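Side-chain contacts in dihydrodipicolinate reductase N-terminus domain-containing protein (Mycobacterium smegmatis, PDB 6IAQ), which is an amine dehydrogenase that binds NADP and probably catalyses the asymmetric reductive amination of ketones to amines: residues D88-E91 / Q92-C96; T302-T305 / T306-M310. All blocks are in the same frame, centred on the assembly; numbering follows the deposited sequence.

Contact 1 (D88-E91 / Q92-C96)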
loop_
_atom_site.group_PDB
_atom_site.type_symbol
_atom_site.label_atom_id
_atom_site.label_comp_id
_atom_site.label_asym_id
_atom_site.label_seq_id
_atom_site.Cartn_x
_atom_site.Cartn_y
_atom_site.Cartn_z
ATOM N N ASP A 88 -13.907 -20.172 -18.678
ATOM C CA ASP A 88 -13.449 -19.760 -20.020
ATOM C C ASP A 88 -11.916 -19.767 -20.066
ATOM O O ASP A 88 -11.348 -20.355 -21.011
ATOM C CB ASP A 88 -14.043 -18.396 -20.392
ATOM C CG ASP A 88 -15.551 -18.369 -20.280
ATOM O OD1 ASP A 88 -16.172 -19.355 -20.712
ATOM O OD2 ASP A 88 -16.096 -17.382 -19.713
ATOM N N ALA A 89 -11.260 -19.154 -19.073
ATOM C CA ALA A 89 -9.817 -18.810 -19.107
ATOM C C ALA A 89 -8.959 -20.089 -19.062
ATOM O O ALA A 89 -7.801 -20.054 -19.498
ATOM C CB ALA A 89 -9.492 -17.892 -17.945
ATOM N N VAL A 90 -9.473 -21.162 -18.500
ATOM C CA VAL A 90 -8.730 -22.457 -18.416
ATOM C C VAL A 90 -8.254 -22.879 -19.812
ATOM O O VAL A 90 -7.138 -23.432 -19.915
ATOM C CB VAL A 90 -9.555 -23.553 -17.725
ATOM C CG1 VAL A 90 -10.741 -24.005 -18.588
ATOM C CG2 VAL A 90 -8.660 -24.721 -17.317
ATOM N N GLU A 91 -9.012 -22.577 -20.867
ATOM C CA GLU A 91 -8.615 -22.948 -22.251
ATOM C C GLU A 91 -7.271 -22.279 -22.592
ATOM O O GLU A 91 -6.355 -23.013 -23.032
ATOM C CB GLU A 91 -9.722 -22.574 -23.240
ATOM C CG GLU A 91 -9.463 -23.101 -24.633
ATOM C CD GLU A 91 -10.378 -22.518 -25.689
ATOM O OE1 GLU A 91 -11.603 -22.486 -25.454
ATOM O OE2 GLU A 91 -9.850 -22.042 -26.706
ATOM N N GLN A 92 -7.121 -20.961 -22.385
ATOM C CA GLN A 92 -5.867 -20.240 -22.716
ATOM C C GLN A 92 -4.774 -20.616 -21.708
ATOM O O GLN A 92 -3.601 -20.756 -22.136
ATOM C CB GLN A 92 -6.080 -18.728 -22.772
ATOM C CG GLN A 92 -7.038 -18.304 -23.869
ATOM C CD GLN A 92 -8.488 -18.539 -23.563
ATOM O OE1 GLN A 92 -8.946 -18.322 -22.442
ATOM N NE2 GLN A 92 -9.241 -18.950 -24.578
ATOM N N LEU A 93 -5.127 -20.772 -20.427
ATOM C CA LEU A 93 -4.119 -21.020 -19.364
ATOM C C LEU A 93 -3.550 -22.448 -19.533
ATOM O O LEU A 93 -2.339 -22.618 -19.256
ATOM C CB LEU A 93 -4.739 -20.772 -17.979
ATOM C CG LEU A 93 -5.096 -19.309 -17.672
ATOM C CD1 LEU A 93 -5.917 -19.150 -16.408
ATOM C CD2 LEU A 93 -3.846 -18.481 -17.546
ATOM N N ARG A 94 -4.362 -23.423 -19.979
ATOM C CA ARG A 94 -3.883 -24.807 -20.271
ATOM C C ARG A 94 -2.800 -24.756 -21.362
ATOM O O ARG A 94 -1.733 -25.382 -21.195
ATOM C CB ARG A 94 -4.999 -25.748 -20.709
ATOM C CG ARG A 94 -6.065 -25.954 -19.638
ATOM C CD ARG A 94 -6.669 -27.337 -19.436
ATOM N NE ARG A 94 -8.056 -27.338 -19.859
ATOM C CZ ARG A 94 -9.106 -27.732 -19.134
ATOM N NH1 ARG A 94 -8.969 -28.183 -17.897
ATOM N NH2 ARG A 94 -10.319 -27.595 -19.631
ATOM N N ILE A 95 -3.067 -24.039 -22.452
ATOM C CA ILE A 95 -2.126 -23.921 -23.593
ATOM C C ILE A 95 -0.795 -23.314 -23.081
ATOM O O ILE A 95 0.310 -23.818 -23.461
ATOM C CB ILE A 95 -2.786 -23.126 -24.740
ATOM C CG1 ILE A 95 -3.920 -23.927 -25.391
ATOM C CG2 ILE A 95 -1.758 -22.633 -25.764
ATOM C CD1 ILE A 95 -4.838 -23.106 -26.269
ATOM N N CYS A 96 -0.841 -22.285 -22.229
ATOM C CA CYS A 96 0.390 -21.629 -21.707
ATOM C C CYS A 96 1.174 -22.617 -20.831
ATOM O O CYS A 96 2.397 -22.835 -21.089
ATOM C CB CYS A 96 0.050 -20.352 -20.947
ATOM S SG CYS A 96 -0.472 -19.039 -22.072
HETATM O O HOH W 1 -12.126 -19.817 -23.517
#
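Val90 CG2 lies over one face of the Arg94 guanidinium, 3.4 Å above its plane and displaced toward the rim, while CG1 of the same valine comes within 3.8 Å of Arg94 NH2. The pair illustrates how i to i+4 spacing on a helix can lay a charged plane over an apolar branch, here on helix 86-98, which joins strands 77-80 and 102-105 in a beta-alpha-beta crossover of the Rossmann domain. Bends at chi2 and chi3 (-141° and -111°) fold the arginine back across the valine, and NH1 forms a salt bridge with Glu123 of helix 118-130, a helix that also packs on Val90 and Leu93 through Leu124.

The second pair of flat groups is the carboxylate of Glu91 and the amide of Gln92, turned 44° from each other. They do not bond directly; a water joins them, donating to Asp88 O, accepting from Gln92 NE2 and making a weak bond to Glu91 OE1. The other end of the amide, OE1, accepts from Asn83 ND2, so both ends are engaged and its rotation is probably fixed. This matters because Gln92 belongs to the NADP pocket: its NE2 lies beside the adenine amino group, 3.4 Å from N6A.

On the side facing strand 77-80, where Leu93 packs on Ile80, Ala89 CB meets Leu93 CD1 at 4.1 Å. The backbone bond beneath them runs from Leu93 N to Ala89 O over 2.9 Å, and the same carbonyl oxygen has Leu93 CG 3.3 Å away.

Contact 2 (T302-T305 / T306-M310). With NAP (NADP nicotinamide-adenine-dinucleotide phosphate), chain F.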
loop_
_atom_site.group_PDB
_atom_site.type_symbol
_atom_site.label_atom_id
_atom_site.label_comp_id
_atom_site.label_asym_id
_atom_site.label_seq_id
_atom_site.Cartn_x
_atom_site.Cartn_y
_atom_site.Cartn_z
ATOM N N THR A 302 -8.692 3.605 -13.508
ATOM C CA THR A 302 -8.888 2.132 -13.537
ATOM C C THR A 302 -8.293 1.560 -14.835
ATOM O O THR A 302 -7.559 0.605 -14.780
ATOM C CB THR A 302 -10.371 1.782 -13.399
ATOM O OG1 THR A 302 -10.895 2.509 -12.283
ATOM C CG2 THR A 302 -10.629 0.291 -13.240
ATOM N N GLN A 303 -8.635 2.126 -15.974
ATOM C CA GLN A 303 -8.203 1.619 -17.296
ATOM C C GLN A 303 -6.670 1.600 -17.358
ATOM O O GLN A 303 -6.096 0.582 -17.714
ATOM C CB GLN A 303 -8.789 2.492 -18.411
ATOM C CG GLN A 303 -8.534 1.918 -19.802
ATOM C CD GLN A 303 -8.622 2.985 -20.862
ATOM O OE1 GLN A 303 -7.760 3.851 -20.953
ATOM N NE2 GLN A 303 -9.665 2.931 -21.664
ATOM N N THR A 304 -6.004 2.700 -17.057
ATOM C CA THR A 304 -4.542 2.762 -17.231
ATOM C C THR A 304 -3.892 1.794 -16.242
ATOM O O THR A 304 -2.963 1.078 -16.682
ATOM C CB THR A 304 -3.986 4.178 -17.093
ATOM O OG1 THR A 304 -4.705 5.052 -17.954
ATOM C CG2 THR A 304 -2.507 4.247 -17.413
ATOM N N THR A 305 -4.318 1.770 -14.973
ATOM C CA THR A 305 -3.633 0.977 -13.916
ATOM C C THR A 305 -4.007 -0.507 -14.056
ATOM O O THR A 305 -3.288 -1.361 -13.489
ATOM C CB THR A 305 -3.880 1.518 -12.504
ATOM O OG1 THR A 305 -5.277 1.442 -12.194
ATOM C CG2 THR A 305 -3.377 2.939 -12.323
ATOM N N THR A 306 -5.060 -0.859 -14.782
ATOM C CA THR A 306 -5.261 -2.271 -15.183
ATOM C C THR A 306 -4.001 -2.730 -15.934
ATOM O O THR A 306 -3.413 -3.794 -15.617
ATOM C CB THR A 306 -6.495 -2.436 -16.069
ATOM O OG1 THR A 306 -7.670 -2.221 -15.304
ATOM C CG2 THR A 306 -6.558 -3.794 -16.726
ATOM N N CYS A 307 -3.564 -1.919 -16.879
ATOM C CA CYS A 307 -2.511 -2.275 -17.876
ATOM C C CYS A 307 -1.127 -2.122 -17.231
ATOM O O CYS A 307 -0.313 -3.045 -17.375
ATOM C CB CYS A 307 -2.700 -1.415 -19.116
ATOM S SG CYS A 307 -4.296 -1.772 -19.894
ATOM N N THR A 308 -0.882 -1.028 -16.497
ATOM C CA THR A 308 0.423 -0.786 -15.815
ATOM C C THR A 308 0.674 -1.889 -14.800
ATOM O O THR A 308 1.817 -2.327 -14.696
ATOM C CB THR A 308 0.512 0.559 -15.089
ATOM O OG1 THR A 308 -0.495 0.592 -14.061
ATOM C CG2 THR A 308 0.409 1.701 -16.068
ATOM N N GLN A 309 -0.351 -2.356 -14.091
ATOM C CA GLN A 309 -0.113 -3.377 -13.050
ATOM C C GLN A 309 0.272 -4.705 -13.699
ATOM O O GLN A 309 1.243 -5.320 -13.220
ATOM C CB GLN A 309 -1.288 -3.442 -12.095
ATOM C CG GLN A 309 -1.323 -2.218 -11.183
ATOM C CD GLN A 309 -2.477 -2.301 -10.232
ATOM O OE1 GLN A 309 -2.371 -2.882 -9.162
ATOM N NE2 GLN A 309 -3.595 -1.736 -10.635
ATOM N N MET A 310 -0.426 -5.137 -14.752
ATOM C CA MET A 310 -0.061 -6.400 -15.446
ATOM C C MET A 310 1.363 -6.265 -15.987
ATOM O O MET A 310 2.132 -7.197 -15.839
ATOM C CB MET A 310 -1.027 -6.758 -16.591
ATOM C CG MET A 310 -0.629 -8.060 -17.266
ATOM S SD MET A 310 -2.009 -8.897 -18.137
ATOM C CE MET A 310 -2.258 -7.631 -19.373
HETATM P PA NAP F . -11.959 -6.891 -25.502
HETATM O O1A NAP F . -11.590 -5.607 -26.079
HETATM O O2A NAP F . -13.298 -7.624 -25.813
HETATM O O5B NAP F . -10.724 -7.906 -25.837
HETATM C C5B NAP F . -10.828 -9.330 -25.705
HETATM C C4B NAP F . -9.888 -9.966 -26.720
HETATM O O4B NAP F . -9.880 -11.387 -26.601
HETATM C C3B NAP F . -10.225 -9.661 -28.204
HETATM O O3B NAP F . -8.977 -9.192 -28.768
HETATM C C2B NAP F . -10.594 -10.994 -28.850
HETATM O O2B NAP F . -10.074 -11.162 -30.188
HETATM C C1B NAP F . -9.790 -11.900 -27.970
HETATM N N9A NAP F . -10.195 -13.302 -27.889
HETATM C C8A NAP F . -11.371 -13.834 -27.498
HETATM N N7A NAP F . -11.251 -15.167 -27.498
HETATM C C5A NAP F . -9.967 -15.464 -27.810
HETATM C C6A NAP F . -9.124 -16.676 -27.967
HETATM N N6A NAP F . -9.630 -17.888 -27.781
HETATM N N1A NAP F . -7.847 -16.526 -28.312
HETATM C C2A NAP F . -7.263 -15.325 -28.506
HETATM N N3A NAP F . -7.946 -14.164 -28.384
HETATM C C4A NAP F . -9.273 -14.229 -28.076
HETATM O O3 NAP F . -11.934 -6.845 -23.858
HETATM P PN NAP F . -10.822 -6.028 -22.939
HETATM O O1N NAP F . -11.338 -4.714 -22.439
HETATM O O2N NAP F . -9.486 -6.037 -23.596
HETATM O O5D NAP F . -10.924 -7.112 -21.768
HETATM C C5D NAP F . -10.431 -8.456 -21.822
HETATM C C4D NAP F . -10.626 -9.236 -20.552
HETATM O O4D NAP F . -9.810 -8.604 -19.512
HETATM C C3D NAP F . -12.068 -9.259 -20.133
HETATM O O3D NAP F . -12.479 -10.527 -19.655
HETATM C C2D NAP F . -12.106 -8.226 -18.998
HETATM O O2D NAP F . -13.204 -8.510 -18.120
HETATM C C1D NAP F . -10.677 -8.381 -18.402
HETATM N N1N NAP F . -10.246 -7.168 -17.685
HETATM C C2N NAP F . -9.781 -7.314 -16.458
HETATM C C3N NAP F . -9.423 -6.190 -15.728
HETATM C C7N NAP F . -8.838 -6.313 -14.338
HETATM O O7N NAP F . -8.705 -5.260 -13.716
HETATM N N7N NAP F . -8.452 -7.500 -13.838
HETATM C C4N NAP F . -9.548 -4.931 -16.314
HETATM C C5N NAP F . -10.036 -4.803 -17.610
HETATM C C6N NAP F . -10.370 -5.961 -18.266
HETATM P P2B NAP F . -10.519 -10.227 -31.404
HETATM O O1X NAP F . -9.977 -8.847 -31.164
HETATM O O2X NAP F . -9.735 -10.764 -32.599
HETATM O O3X NAP F . -12.031 -10.465 -31.351
#
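Thr302 O takes two hydrogen bonds from Thr306, one from the backbone N and one from OG1 at 2.9 Å, on opposite faces of its plane; the hydroxyl lies 40° out of that plane. Polar side chains can fold back onto their own helix in this way, and Thr305 O repeats the pattern, accepting from the backbone N and the side chain of Gln309. Gln309 NE2 is 2.9 Å from Thr305 O and 59° out of the carbonyl plane. With CG beside the backbone N (chi1 -73°), the glutamine runs alongside Thr305, and its amide is further held by Thr143 at OE1 and Tyr140 O at NE2. Thr308 OG1 bonds to Thr155 O of the second subunit.

Packing forms the other group. Thr306 CG2, anti to its own backbone N, is pressed tightly against nicotinamide C4N of the NADP at 3.2 Å; this is the carbon that carries hydride in nicotinamide chemistry. Along the flank, Thr304 CG2 and Thr308 CG2 meet at 4.1 Å, while Thr308 OG1 rests 3.2 Å from Thr305 CA.

Around the helix, helix 17-28 packs against Cys307, Thr308 and Met310, helix 141-153 covers Thr305 and Gln309, and Pro291 of the second subunit, from the turn between its strands 282-288 and 293-296, packs on Thr304 and Thr305.

Contact 1 precedes contact 2 along the chain, and each lies within a single helix: 86-98 in the dihydrodipicolinate reductase N-terminal region, 302-312 in the diaminopentanoate dehydrogenase C-terminal region. Their centres are 22 Å apart and their nearest atoms about 10 Å, so they do not touch. What they share is the cofactor: contact 1, on a crossover helix of the parallel sheet, meets it at the adenine end, contact 2 at the nicotinamide end. Contact 2 also reaches the second subunit, whereas no other chain of the assembly touches contact 1. Helices far apart in sequence thus each contribute one wall residue to a dinucleotide site shared by the two family regions.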